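Local coordinates for protein citrate lyase (PDB 3QLL) that probably acts as a magnesium-dependent lyase related to the citrate lyase beta subunit, built on a closed parallel beta/alpha barrel, at residues D226-D231 with A254-A259; S236-E241 with S262-L267; E165-L170 with A195-A200; P136-A141 with E174-A179; I72-S77 with L106-L111. All blocks are in the same frame, centred on the assembly; numbering follows the deposited sequence.

All five contacts belong to one eight-stranded parallel beta/alpha barrel. Interaction 5 joins neighbouring strands 69-73 and 104-107 and combines an ionic cluster facing the barrel interior with aliphatic packing outside. Interaction 1, largely buried, joins strands 224-226 and 252-255 at their ends, with a backbone bond, a water and small apolar groups. The helices following those two strands meet in interaction 2, a purely van der Waals contact of the outer layer that touches interaction 1 through F229 and I264. Interactions 3 and 4 are both partly buried: interaction 3 joins two helix ends through a carboxylate, and interaction 4 packs a loop on a short helix. They touch through E165 with K137 and S166 with E139.

Interaction 1. Residues D226-D231 with A254-A259; sequences DAPFFD and AAIHPA
P228 lies against both A254 and I256, through two different carbons of its ring. CD of P228 rests 3.8 Å from CB of A254, while its CB meets CG1 of I256 at 3.9 Å, so the compact proline ring packs along the end of strand 252-255 and the start of the loop that follows. I256 extends further along the partner chain: its CD1 lies out beyond the carbonyl oxygen of F229, 3.5 Å from F229 O. As modelled, chi1 of the isoleucine is 29°, away from a staggered position, which may mean a small torsional cost. A small A254 suits its place beside the proline, since its methyl also borders the carbonyl of D226.

The backbones are joined where the two strands end. A254 N donates to D226 O at 2.8 Å and 173°, a nearly straight bond. Proline has no N-H to continue this ladder; instead the CA of P228 approaches A254 O at 3.4 Å in a CH...O contact, and water 1 accepts from F229 N and donates to A254 O. The carboxylate of D226 is engaged by K253 and R210, and the F229 ring leads off toward L238 and E241 of helix 235-248.

In a beta/alpha barrel the C-terminal ends of the strands carry the active site, and I256 lies about 7 Å, side chain to side chain, from R107, a predicted substrate-binding residue. The chemistry is that of a fraying strand pair: a direct bond gives way to a weak CH...O contact and a water, with aliphatic groups covering the seam.

Interaction 2. Residues S236-E241 with S262-L267; sequences SGLQSE and STINTL
L238 and Q239 of helix 235-248 pack against T263, I264 and L267 of helix 261-267, a helix-helix contact in the outer layer of the barrel, away from the annotated sites. The two helices follow the neighbouring strands 224-226 and 252-255, and run in nearly the same direction, the axes of these segments crossing at -29° and 10.0 Å apart.

L238 and T263 reach toward each other tip to tip, CD2 of L238 lying 3.8 Å from CB of T263. With CG anti to the backbone N (chi1 172°), the leucine extends across the gap, and its CD1 comes within 4.3 Å of CG1 of I264 on the more buried side. A beta-branched threonine suits the middle: its CG2 is turned to the interface and also receives the aliphatic CG of Q239 at 3.7 Å, the two side chains crossing at about a right angle. The L267 side chain likewise crosses that of Q239, and its CD1 also lies 3.7 Å from the backbone oxygen Q239 O.

Toward the barrel, L238 also touches K253, and I264 touches A255, both of strand 252-255. Aliphatic carbons carry most of the interface, which implies that these two segments are joined mainly by dispersion and exclusion of water.

Interaction 3. Residues E165-L170 with A195-A200; sequences ESVRGL and ADIGAA
S166 and D196 bring their CA atoms within 5.9 Å where the first turn of helix 167-171 faces the last turn of helix 190-197. D196 reaches across with CG anti to its own backbone N (chi1 -156°), and OD2 accepts from V167 N at 2.8 Å and 157° through its anti lone pair. The same oxygen receives a bond from water 2, which in turn accepts from R168 N. One carboxylate oxygen thus serves two N-H groups of a helix start, one directly and one through water, and the positive end of the helix dipole probably stabilises its charge.

S166 is the N-cap of this helix. Its OG takes the bond from G169 N at 3.2 Å and is itself held by E139. The N-cap directly follows E165, itself just past strand 159-164 of the barrel. E165 is a predicted magnesium ligand, as is D192, so the segment carrying E165 meets the end of the helix that carries D192.

Beside the polar bond, V167 CG2 lies 3.6 Å from I197 CG1, the two branched side chains crossing at about a right angle. Helix 190-197 ends in a Schellman motif at G198, whose positive phi of 88° suits glycine. S215 and V214 of a neighbouring subunit pack on V167 and I197, respectively.

Interaction 4. Residues P136-A141 with E174-A179; sequences PKTESA and ESIAAA
I176 and A141 bury the most surface here, and A179 adds the next largest share. I176 projects from helix 173-177 with CG1 anti to its carbonyl carbon (chi1 -69°), which lays the long branch along the backbone of the loop after strand 132-135. CG1 sits 3.4 Å from C of S140 and CD1 comes 3.6 Å from C of E139, so an aliphatic chain covers a run of peptide groups. Its other branch, CG2, meets CG2 of T138 at 3.7 Å, the two beta-branched side chains crossing at a slant. Threonine suits this place because its two arms divide the work: the methyl faces I176 while OG1 bonds to L135 O.

The small methyl of A141 suits a close approach to the helix backbone: its CB meets both S175 O, at 3.5 Å, and CB of A179, at 3.7 Å. The methyl of A179 also touches A141 O at 3.6 Å.

E139 and S140 send their polar ends elsewhere, to S166 and H143. L144 of helix 141-150 packs on T138, I176 and A179 together, and L186 of strand 183-188 lies against I176, so I176 packs against both helix 141-150 and strand 183-188 while meeting the loop.

Interaction 5. Residues I72-S77 with L106-L111; sequences IDLEDS and LRINGL
D73 and R107 form a bidentate salt bridge, their side chains lying side by side and pointing the same way. NH2 of R107 donates to D73 OD2 at 2.7 Å, on the syn side but 34° out of the carboxylate plane, while NE bonds D73 OD1, modelled so close that its exact length is doubtful. The two planes are turned 54° apart. Over one face of the guanidinium stands E75 OE1, 3.4 Å from NE of R107; no N-H points at it, so the attraction between them is electrostatic, without a hydrogen bond. R107 is a predicted substrate-binding residue, which D73 probably helps to position.

D73 is itself held by its own chain: OD1 accepts from E75 N at 3.1 Å, an Asx turn, and S77 OG meets OD2 from the face opposite R107. Further out, N109 ND2 donates to L74 O at 3.0 Å from above the carbonyl plane and also bonds D119.

The strands pair in parallel, R107 N with I72 O and L74 N with R107 O, both at 2.9 Å. On the face away from the ions L106 CD1 lies 4.0 Å from both I72 CB and L74 CG, branched aliphatic side chains suiting a surface covered by helices.

A90 of helix 83-91 and L123 of helix 114-125 cover L106, while strands 47-52 and 132-135 continue the sheet on either side.

Interaction 1. Residues D226-D231 with A254-A259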
# COMPACT_ATOMS: atom_id res chain seq x y z
N ASP A 226 -11.87 13.51 -1.68
CA ASP A 226 -11.09 13.31 -2.89
C ASP A 226 -10.65 14.63 -3.55
O ASP A 226 -11.31 15.69 -3.43
CB ASP A 226 -11.85 12.44 -3.89
CG ASP A 226 -10.94 11.90 -5.01
OD1 ASP A 226 -9.69 11.79 -4.79
OD2 ASP A 226 -11.48 11.57 -6.09
N ALA A 227 -9.52 14.50 -4.25
CA ALA A 227 -8.95 15.53 -5.09
C ALA A 227 -9.94 16.03 -6.12
O ALA A 227 -10.86 15.30 -6.50
CB ALA A 227 -7.68 15.01 -5.77
N PRO A 228 -9.76 17.28 -6.56
CA PRO A 228 -10.55 17.79 -7.69
C PRO A 228 -10.14 17.10 -8.99
O PRO A 228 -8.96 16.79 -9.17
CB PRO A 228 -10.18 19.28 -7.75
CG PRO A 228 -8.87 19.40 -7.02
CD PRO A 228 -8.83 18.28 -6.00
N PHE A 229 -11.10 16.94 -9.90
CA PHE A 229 -10.79 16.40 -11.21
C PHE A 229 -10.48 17.59 -12.08
O PHE A 229 -11.26 18.53 -12.14
CB PHE A 229 -11.97 15.60 -11.76
CG PHE A 229 -11.70 14.89 -13.06
CD1 PHE A 229 -10.92 13.74 -13.10
CD2 PHE A 229 -12.29 15.33 -14.24
CE1 PHE A 229 -10.67 13.08 -14.32
CE2 PHE A 229 -12.07 14.68 -15.46
CZ PHE A 229 -11.25 13.55 -15.49
N PHE A 230 -9.35 17.51 -12.79
CA PHE A 230 -8.82 18.64 -13.56
C PHE A 230 -9.66 19.03 -14.79
O PHE A 230 -9.96 20.21 -14.98
CB PHE A 230 -7.36 18.35 -13.99
CG PHE A 230 -7.22 17.26 -15.05
CD1 PHE A 230 -7.68 15.97 -14.80
CD2 PHE A 230 -6.65 17.53 -16.29
CE1 PHE A 230 -7.57 14.97 -15.77
CE2 PHE A 230 -6.53 16.53 -17.26
CZ PHE A 230 -6.99 15.25 -16.99
N ASP A 231 -9.97 18.07 -15.67
CA ASP A 231 -10.66 18.38 -16.92
C ASP A 231 -12.15 18.72 -16.70
O ASP A 231 -13.00 17.84 -16.49
CB ASP A 231 -10.52 17.20 -17.89
CG ASP A 231 -10.59 17.62 -19.34
OD1 ASP A 231 -11.20 18.66 -19.64
OD2 ASP A 231 -9.98 16.92 -20.17
N ALA A 254 -13.52 17.26 -3.91
CA ALA A 254 -13.30 18.67 -4.20
C ALA A 254 -13.57 18.99 -5.66
O ALA A 254 -13.69 18.11 -6.53
CB ALA A 254 -11.86 19.08 -3.82
N ALA A 255 -13.58 20.28 -5.96
CA ALA A 255 -13.95 20.72 -7.29
C ALA A 255 -13.26 22.04 -7.54
O ALA A 255 -12.97 22.77 -6.61
CB ALA A 255 -15.48 20.85 -7.42
N ILE A 256 -13.04 22.36 -8.80
CA ILE A 256 -12.32 23.58 -9.13
C ILE A 256 -13.15 24.39 -10.11
O ILE A 256 -12.70 25.42 -10.59
CB ILE A 256 -10.91 23.28 -9.73
CG1 ILE A 256 -10.89 21.95 -10.47
CG2 ILE A 256 -9.86 23.24 -8.63
CD1 ILE A 256 -11.48 22.00 -11.85
N HIS A 257 -14.38 23.94 -10.34
CA HIS A 257 -15.32 24.65 -11.22
C HIS A 257 -16.77 24.25 -10.88
O HIS A 257 -17.06 23.07 -10.68
CB HIS A 257 -15.02 24.33 -12.69
CG HIS A 257 -15.75 25.20 -13.66
ND1 HIS A 257 -17.13 25.21 -13.76
CD2 HIS A 257 -15.30 26.09 -14.57
CE1 HIS A 257 -17.49 26.07 -14.69
NE2 HIS A 257 -16.40 26.61 -15.20
N PRO A 258 -17.67 25.25 -10.77
CA PRO A 258 -19.07 25.02 -10.35
C PRO A 258 -19.85 24.03 -11.25
O PRO A 258 -20.84 23.46 -10.80
CB PRO A 258 -19.69 26.42 -10.45
CG PRO A 258 -18.55 27.38 -10.31
CD PRO A 258 -17.38 26.68 -10.97
N ALA A 259 -19.42 23.83 -12.49
CA ALA A 259 -20.06 22.85 -13.37
C ALA A 259 -19.92 21.40 -12.86
O ALA A 259 -20.71 20.51 -13.22
CB ALA A 259 -19.47 22.95 -14.77
O HOH W 1 -13.77 17.91 -9.06

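Interaction 2. Residues S236-E241 with S262-L267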
# COMPACT_ATOMS: atom_id res chain seq x y z
N SER A 236 -17.49 12.65 -18.33
CA SER A 236 -17.32 11.22 -18.13
C SER A 236 -16.18 10.91 -17.12
O SER A 236 -16.36 10.11 -16.21
CB SER A 236 -17.07 10.52 -19.45
OG SER A 236 -16.87 9.14 -19.20
N GLY A 237 -15.01 11.51 -17.31
CA GLY A 237 -13.90 11.29 -16.39
C GLY A 237 -14.20 11.71 -14.96
O GLY A 237 -13.85 11.00 -14.02
N LEU A 238 -14.97 12.77 -14.81
CA LEU A 238 -15.36 13.25 -13.51
C LEU A 238 -16.26 12.25 -12.80
O LEU A 238 -16.09 11.99 -11.60
CB LEU A 238 -16.09 14.58 -13.64
CG LEU A 238 -16.75 15.15 -12.38
CD1 LEU A 238 -15.67 15.41 -11.29
CD2 LEU A 238 -17.59 16.36 -12.65
N GLN A 239 -17.24 11.73 -13.54
CA GLN A 239 -18.18 10.73 -13.03
C GLN A 239 -17.51 9.43 -12.58
O GLN A 239 -17.81 8.89 -11.52
CB GLN A 239 -19.25 10.41 -14.09
CG GLN A 239 -20.27 11.52 -14.32
CD GLN A 239 -21.22 11.28 -15.49
OE1 GLN A 239 -21.01 10.37 -16.33
NE2 GLN A 239 -22.22 12.15 -15.62
N SER A 240 -16.63 8.94 -13.43
CA SER A 240 -15.86 7.74 -13.20
C SER A 240 -14.98 7.88 -11.93
O SER A 240 -14.98 6.97 -11.08
CB SER A 240 -15.02 7.40 -14.41
OG SER A 240 -14.24 6.25 -14.18
N GLU A 241 -14.22 8.99 -11.84
CA GLU A 241 -13.32 9.23 -10.70
C GLU A 241 -14.12 9.34 -9.40
O GLU A 241 -13.71 8.78 -8.33
CB GLU A 241 -12.43 10.48 -10.92
CG GLU A 241 -11.40 10.69 -9.81
CD GLU A 241 -10.34 11.76 -10.12
OE1 GLU A 241 -10.41 12.88 -9.57
OE2 GLU A 241 -9.40 11.46 -10.92
N SER A 262 -22.87 19.69 -9.45
CA SER A 262 -24.10 18.90 -9.48
C SER A 262 -23.76 17.41 -9.68
O SER A 262 -24.36 16.54 -9.04
CB SER A 262 -25.05 19.40 -10.59
OG SER A 262 -24.73 18.92 -11.88
N THR A 263 -22.81 17.12 -10.55
CA THR A 263 -22.35 15.74 -10.74
C THR A 263 -21.85 15.10 -9.44
O THR A 263 -22.25 13.98 -9.10
CB THR A 263 -21.22 15.69 -11.79
OG1 THR A 263 -21.71 16.19 -13.06
CG2 THR A 263 -20.75 14.29 -11.99
N ILE A 264 -21.03 15.84 -8.70
CA ILE A 264 -20.45 15.34 -7.47
C ILE A 264 -21.55 15.16 -6.41
O ILE A 264 -21.59 14.15 -5.70
CB ILE A 264 -19.35 16.27 -6.95
CG1 ILE A 264 -18.10 16.19 -7.83
CG2 ILE A 264 -19.03 15.95 -5.50
CD1 ILE A 264 -17.03 17.27 -7.52
N ASN A 265 -22.42 16.15 -6.28
CA ASN A 265 -23.54 16.06 -5.35
C ASN A 265 -24.43 14.85 -5.55
O ASN A 265 -24.69 14.09 -4.62
CB ASN A 265 -24.39 17.33 -5.41
CG ASN A 265 -23.73 18.48 -4.69
OD1 ASN A 265 -22.79 18.26 -3.93
ND2 ASN A 265 -24.23 19.69 -4.88
N THR A 266 -24.84 14.66 -6.79
CA THR A 266 -25.71 13.57 -7.15
C THR A 266 -25.12 12.20 -6.83
O THR A 266 -25.80 11.36 -6.24
CB THR A 266 -26.09 13.62 -8.64
OG1 THR A 266 -26.66 14.89 -8.93
CG2 THR A 266 -27.06 12.50 -8.96
N LEU A 267 -23.86 12.00 -7.23
CA LEU A 267 -23.19 10.71 -7.11
C LEU A 267 -22.89 10.32 -5.64
O LEU A 267 -22.77 9.13 -5.31
CB LEU A 267 -21.90 10.68 -7.96
CG LEU A 267 -22.14 10.65 -9.49
CD1 LEU A 267 -20.83 10.63 -10.29
CD2 LEU A 267 -22.99 9.47 -9.89

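Interaction 3. Residues E165-L170 with A195-A200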
# COMPACT_ATOMS: atom_id res chain seq x y z
N GLU A 165 -0.77 16.10 0.14
CA GLU A 165 -0.35 16.26 -1.27
C GLU A 165 1.11 15.87 -1.51
O GLU A 165 1.68 16.24 -2.53
CB GLU A 165 -0.59 17.69 -1.78
CG GLU A 165 -0.48 18.78 -0.73
CD GLU A 165 -0.98 20.13 -1.24
OE1 GLU A 165 -1.51 20.24 -2.38
OE2 GLU A 165 -0.92 21.09 -0.45
N SER A 166 1.79 15.30 -0.52
CA SER A 166 3.22 14.96 -0.69
C SER A 166 3.58 13.58 -0.14
O SER A 166 2.86 13.04 0.69
CB SER A 166 4.09 16.04 -0.03
OG SER A 166 3.87 16.06 1.37
N VAL A 167 4.67 13.00 -0.64
CA VAL A 167 5.16 11.74 -0.09
C VAL A 167 5.41 11.83 1.43
O VAL A 167 5.08 10.89 2.19
CB VAL A 167 6.46 11.30 -0.79
CG1 VAL A 167 7.07 10.13 -0.03
CG2 VAL A 167 6.18 10.91 -2.21
N ARG A 168 6.03 12.91 1.88
CA ARG A 168 6.24 13.10 3.31
C ARG A 168 4.91 13.10 4.11
O ARG A 168 4.79 12.39 5.13
CB ARG A 168 7.00 14.40 3.52
CG ARG A 168 7.61 14.62 4.86
CD ARG A 168 8.35 15.97 4.90
NE ARG A 168 9.69 15.90 4.32
CZ ARG A 168 10.75 15.49 5.02
NH1 ARG A 168 10.58 15.09 6.28
NH2 ARG A 168 11.96 15.44 4.47
N GLY A 169 3.90 13.81 3.60
CA GLY A 169 2.58 13.81 4.20
C GLY A 169 1.95 12.42 4.20
O GLY A 169 1.39 11.99 5.21
N LEU A 170 2.02 11.72 3.07
CA LEU A 170 1.46 10.38 2.99
C LEU A 170 2.10 9.40 3.99
O LEU A 170 1.40 8.63 4.63
CB LEU A 170 1.62 9.84 1.57
CG LEU A 170 0.96 8.48 1.36
CD1 LEU A 170 -0.53 8.57 1.57
CD2 LEU A 170 1.29 8.02 -0.04
N ALA A 195 3.06 14.70 -8.82
CA ALA A 195 4.25 15.46 -9.17
C ALA A 195 5.39 15.16 -8.19
O ALA A 195 6.51 15.01 -8.61
CB ALA A 195 3.95 16.98 -9.20
N ASP A 196 5.09 15.02 -6.92
CA ASP A 196 6.10 14.73 -5.88
C ASP A 196 6.71 13.33 -6.09
O ASP A 196 7.88 13.09 -5.89
CB ASP A 196 5.46 14.85 -4.47
CG ASP A 196 6.48 15.15 -3.35
OD1 ASP A 196 7.35 16.02 -3.55
OD2 ASP A 196 6.37 14.59 -2.24
N ILE A 197 5.89 12.41 -6.56
CA ILE A 197 6.28 11.03 -6.79
C ILE A 197 6.97 10.95 -8.17
O ILE A 197 7.76 10.06 -8.44
CB ILE A 197 5.01 10.11 -6.73
CG1 ILE A 197 4.49 10.01 -5.31
CG2 ILE A 197 5.24 8.74 -7.30
CD1 ILE A 197 3.08 9.46 -5.24
N GLY A 198 6.61 11.85 -9.09
CA GLY A 198 7.10 11.75 -10.45
C GLY A 198 6.20 10.87 -11.28
O GLY A 198 6.62 10.32 -12.30
N ALA A 199 4.96 10.70 -10.79
CA ALA A 199 3.98 9.83 -11.43
C ALA A 199 2.95 10.61 -12.24
O ALA A 199 2.80 11.82 -12.05
CB ALA A 199 3.28 8.98 -10.37
N ALA A 200 2.16 9.91 -13.05
CA ALA A 200 1.00 10.50 -13.73
C ALA A 200 -0.15 10.71 -12.73
O ALA A 200 -0.22 10.01 -11.73
CB ALA A 200 0.53 9.62 -14.91
O HOH W 2 7.16 14.71 0.37

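Interaction 4. Residues P136-A141 with E174-A179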
# COMPACT_ATOMS: atom_id res chain seq x y z
N PRO A 136 -2.67 23.59 3.32
CA PRO A 136 -1.96 22.88 2.24
C PRO A 136 -0.70 22.23 2.74
O PRO A 136 -0.12 22.66 3.76
CB PRO A 136 -1.58 24.01 1.26
CG PRO A 136 -1.52 25.18 2.06
CD PRO A 136 -2.55 25.05 3.16
N LYS A 137 -0.29 21.20 2.02
CA LYS A 137 0.96 20.53 2.31
C LYS A 137 1.11 20.14 3.79
O LYS A 137 2.15 20.37 4.40
CB LYS A 137 2.14 21.39 1.85
CG LYS A 137 3.22 20.60 1.16
CD LYS A 137 4.49 21.42 0.90
CE LYS A 137 5.54 20.60 0.15
NZ LYS A 137 5.06 20.00 -1.14
N THR A 138 0.06 19.55 4.37
CA THR A 138 0.13 19.05 5.73
C THR A 138 1.05 17.82 5.75
O THR A 138 0.85 16.88 4.96
CB THR A 138 -1.25 18.68 6.23
OG1 THR A 138 -2.04 19.86 6.26
CG2 THR A 138 -1.18 18.10 7.65
N GLU A 139 2.12 17.92 6.55
CA GLU A 139 3.19 16.91 6.47
C GLU A 139 3.51 16.27 7.81
O GLU A 139 4.37 15.38 7.90
CB GLU A 139 4.43 17.50 5.84
CG GLU A 139 4.27 17.62 4.31
CD GLU A 139 5.55 18.05 3.61
OE1 GLU A 139 6.36 18.79 4.20
OE2 GLU A 139 5.78 17.61 2.49
N SER A 140 2.80 16.67 8.85
CA SER A 140 3.07 16.13 10.18
C SER A 140 1.92 16.46 11.06
O SER A 140 1.08 17.27 10.71
CB SER A 140 4.35 16.76 10.78
OG SER A 140 4.00 18.02 11.34
N ALA A 141 1.89 15.80 12.21
CA ALA A 141 0.86 16.05 13.19
C ALA A 141 1.03 17.46 13.81
O ALA A 141 0.05 18.16 14.11
CB ALA A 141 0.93 14.94 14.31
N GLU A 174 -1.06 8.51 9.08
CA GLU A 174 -1.65 7.95 10.28
C GLU A 174 -1.51 8.93 11.44
O GLU A 174 -2.46 9.18 12.17
CB GLU A 174 -1.05 6.57 10.61
CG GLU A 174 -1.36 5.52 9.50
CD GLU A 174 -0.53 5.72 8.22
OE1 GLU A 174 0.53 6.38 8.29
OE2 GLU A 174 -0.94 5.24 7.13
N SER A 175 -0.33 9.51 11.62
CA SER A 175 -0.16 10.42 12.74
C SER A 175 -0.87 11.77 12.53
O SER A 175 -1.27 12.37 13.52
CB SER A 175 1.34 10.60 13.06
OG SER A 175 2.05 11.44 12.19
N ILE A 176 -0.95 12.27 11.28
CA ILE A 176 -1.70 13.49 10.93
C ILE A 176 -3.21 13.37 11.22
O ILE A 176 -3.84 14.31 11.70
CB ILE A 176 -1.47 13.87 9.44
CG1 ILE A 176 -0.02 14.34 9.29
CG2 ILE A 176 -2.49 14.91 8.95
CD1 ILE A 176 0.47 14.41 7.84
N ALA A 177 -3.80 12.25 10.80
CA ALA A 177 -5.24 11.98 10.99
C ALA A 177 -5.62 11.86 12.47
O ALA A 177 -6.75 12.11 12.83
CB ALA A 177 -5.68 10.74 10.22
N ALA A 178 -4.63 11.58 13.32
CA ALA A 178 -4.84 11.41 14.74
C ALA A 178 -4.34 12.66 15.51
O ALA A 178 -4.28 12.65 16.76
CB ALA A 178 -4.13 10.14 15.24
N ALA A 179 -3.98 13.71 14.78
CA ALA A 179 -3.22 14.83 15.39
C ALA A 179 -3.98 15.64 16.45
O ALA A 179 -3.37 16.17 17.37
CB ALA A 179 -2.70 15.77 14.29

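Interaction 5. Residues I72-S77 with L106-L111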
# COMPACT_ATOMS: atom_id res chain seq x y z
N ILE A 72 -12.63 29.46 0.04
CA ILE A 72 -11.91 30.62 -0.42
C ILE A 72 -10.44 30.32 -0.43
O ILE A 72 -9.87 29.96 0.62
CB ILE A 72 -12.19 31.83 0.48
CG1 ILE A 72 -13.69 32.05 0.66
CG2 ILE A 72 -11.46 33.08 -0.04
CD1 ILE A 72 -13.99 33.04 1.73
N ASP A 73 -9.83 30.47 -1.59
CA ASP A 73 -8.47 30.00 -1.78
C ASP A 73 -7.48 31.15 -1.85
O ASP A 73 -7.58 32.00 -2.74
CB ASP A 73 -8.39 29.11 -3.02
CG ASP A 73 -7.04 28.43 -3.17
OD1 ASP A 73 -6.38 28.11 -2.14
OD2 ASP A 73 -6.71 28.11 -4.33
N LEU A 74 -6.47 31.11 -0.98
CA LEU A 74 -5.38 32.07 -1.00
C LEU A 74 -4.13 31.52 -1.66
O LEU A 74 -3.14 32.23 -1.80
CB LEU A 74 -5.03 32.51 0.42
CG LEU A 74 -6.12 33.24 1.20
CD1 LEU A 74 -5.63 33.49 2.63
CD2 LEU A 74 -6.58 34.55 0.47
N GLU A 75 -4.14 30.24 -2.05
CA GLU A 75 -2.91 29.59 -2.47
C GLU A 75 -2.73 29.55 -3.99
O GLU A 75 -2.56 30.58 -4.62
CB GLU A 75 -2.77 28.18 -1.91
CG GLU A 75 -1.34 27.69 -1.95
CD GLU A 75 -1.24 26.23 -1.64
OE1 GLU A 75 -2.32 25.62 -1.57
OE2 GLU A 75 -0.12 25.70 -1.44
N ASP A 76 -2.83 28.35 -4.57
CA ASP A 76 -2.29 28.07 -5.91
C ASP A 76 -3.05 28.75 -7.03
O ASP A 76 -2.52 28.95 -8.11
CB ASP A 76 -2.15 26.56 -6.17
CG ASP A 76 -0.79 26.00 -5.71
OD1 ASP A 76 0.17 26.79 -5.59
OD2 ASP A 76 -0.69 24.78 -5.45
N SER A 77 -4.29 29.15 -6.75
CA SER A 77 -5.06 29.89 -7.73
C SER A 77 -4.71 31.39 -7.70
O SER A 77 -4.88 32.10 -8.69
CB SER A 77 -6.55 29.68 -7.46
OG SER A 77 -6.92 30.14 -6.17
N LEU A 106 -11.55 28.23 4.43
CA LEU A 106 -10.47 29.08 3.92
C LEU A 106 -9.17 28.28 3.80
O LEU A 106 -8.60 27.87 4.78
CB LEU A 106 -10.25 30.27 4.86
CG LEU A 106 -9.10 31.23 4.53
CD1 LEU A 106 -9.30 32.06 3.24
CD2 LEU A 106 -8.84 32.15 5.72
N ARG A 107 -8.67 28.13 2.58
CA ARG A 107 -7.35 27.59 2.41
C ARG A 107 -6.30 28.69 2.40
O ARG A 107 -6.20 29.49 1.44
CB ARG A 107 -7.24 26.77 1.14
CG ARG A 107 -5.81 26.29 0.94
CD ARG A 107 -5.73 25.22 -0.11
NE ARG A 107 -5.76 25.79 -1.46
CZ ARG A 107 -5.57 25.07 -2.57
NH1 ARG A 107 -5.42 23.76 -2.50
NH2 ARG A 107 -5.62 25.66 -3.74
N ILE A 108 -5.50 28.72 3.45
CA ILE A 108 -4.39 29.67 3.53
C ILE A 108 -3.21 29.09 2.81
O ILE A 108 -3.21 27.93 2.41
CB ILE A 108 -4.01 29.97 4.97
CG1 ILE A 108 -3.58 28.69 5.68
CG2 ILE A 108 -5.19 30.57 5.71
CD1 ILE A 108 -3.15 28.90 7.10
N ASN A 109 -2.19 29.90 2.66
CA ASN A 109 -0.95 29.41 2.11
C ASN A 109 -0.17 28.55 3.12
O ASN A 109 -0.48 28.51 4.33
CB ASN A 109 -0.10 30.57 1.63
CG ASN A 109 -0.75 31.31 0.46
OD1 ASN A 109 -0.50 30.97 -0.70
ND2 ASN A 109 -1.58 32.33 0.75
N GLY A 110 0.80 27.79 2.62
CA GLY A 110 1.54 26.89 3.50
C GLY A 110 2.23 27.59 4.67
O GLY A 110 2.66 28.75 4.58
N LEU A 111 2.27 26.89 5.80
CA LEU A 111 2.94 27.36 7.01
C LEU A 111 4.42 27.65 6.76
O LEU A 111 5.03 28.52 7.42
CB LEU A 111 2.82 26.34 8.10
CG LEU A 111 1.89 26.71 9.24
CD1 LEU A 111 1.78 25.48 10.14
CD2 LEU A 111 2.47 27.90 10.02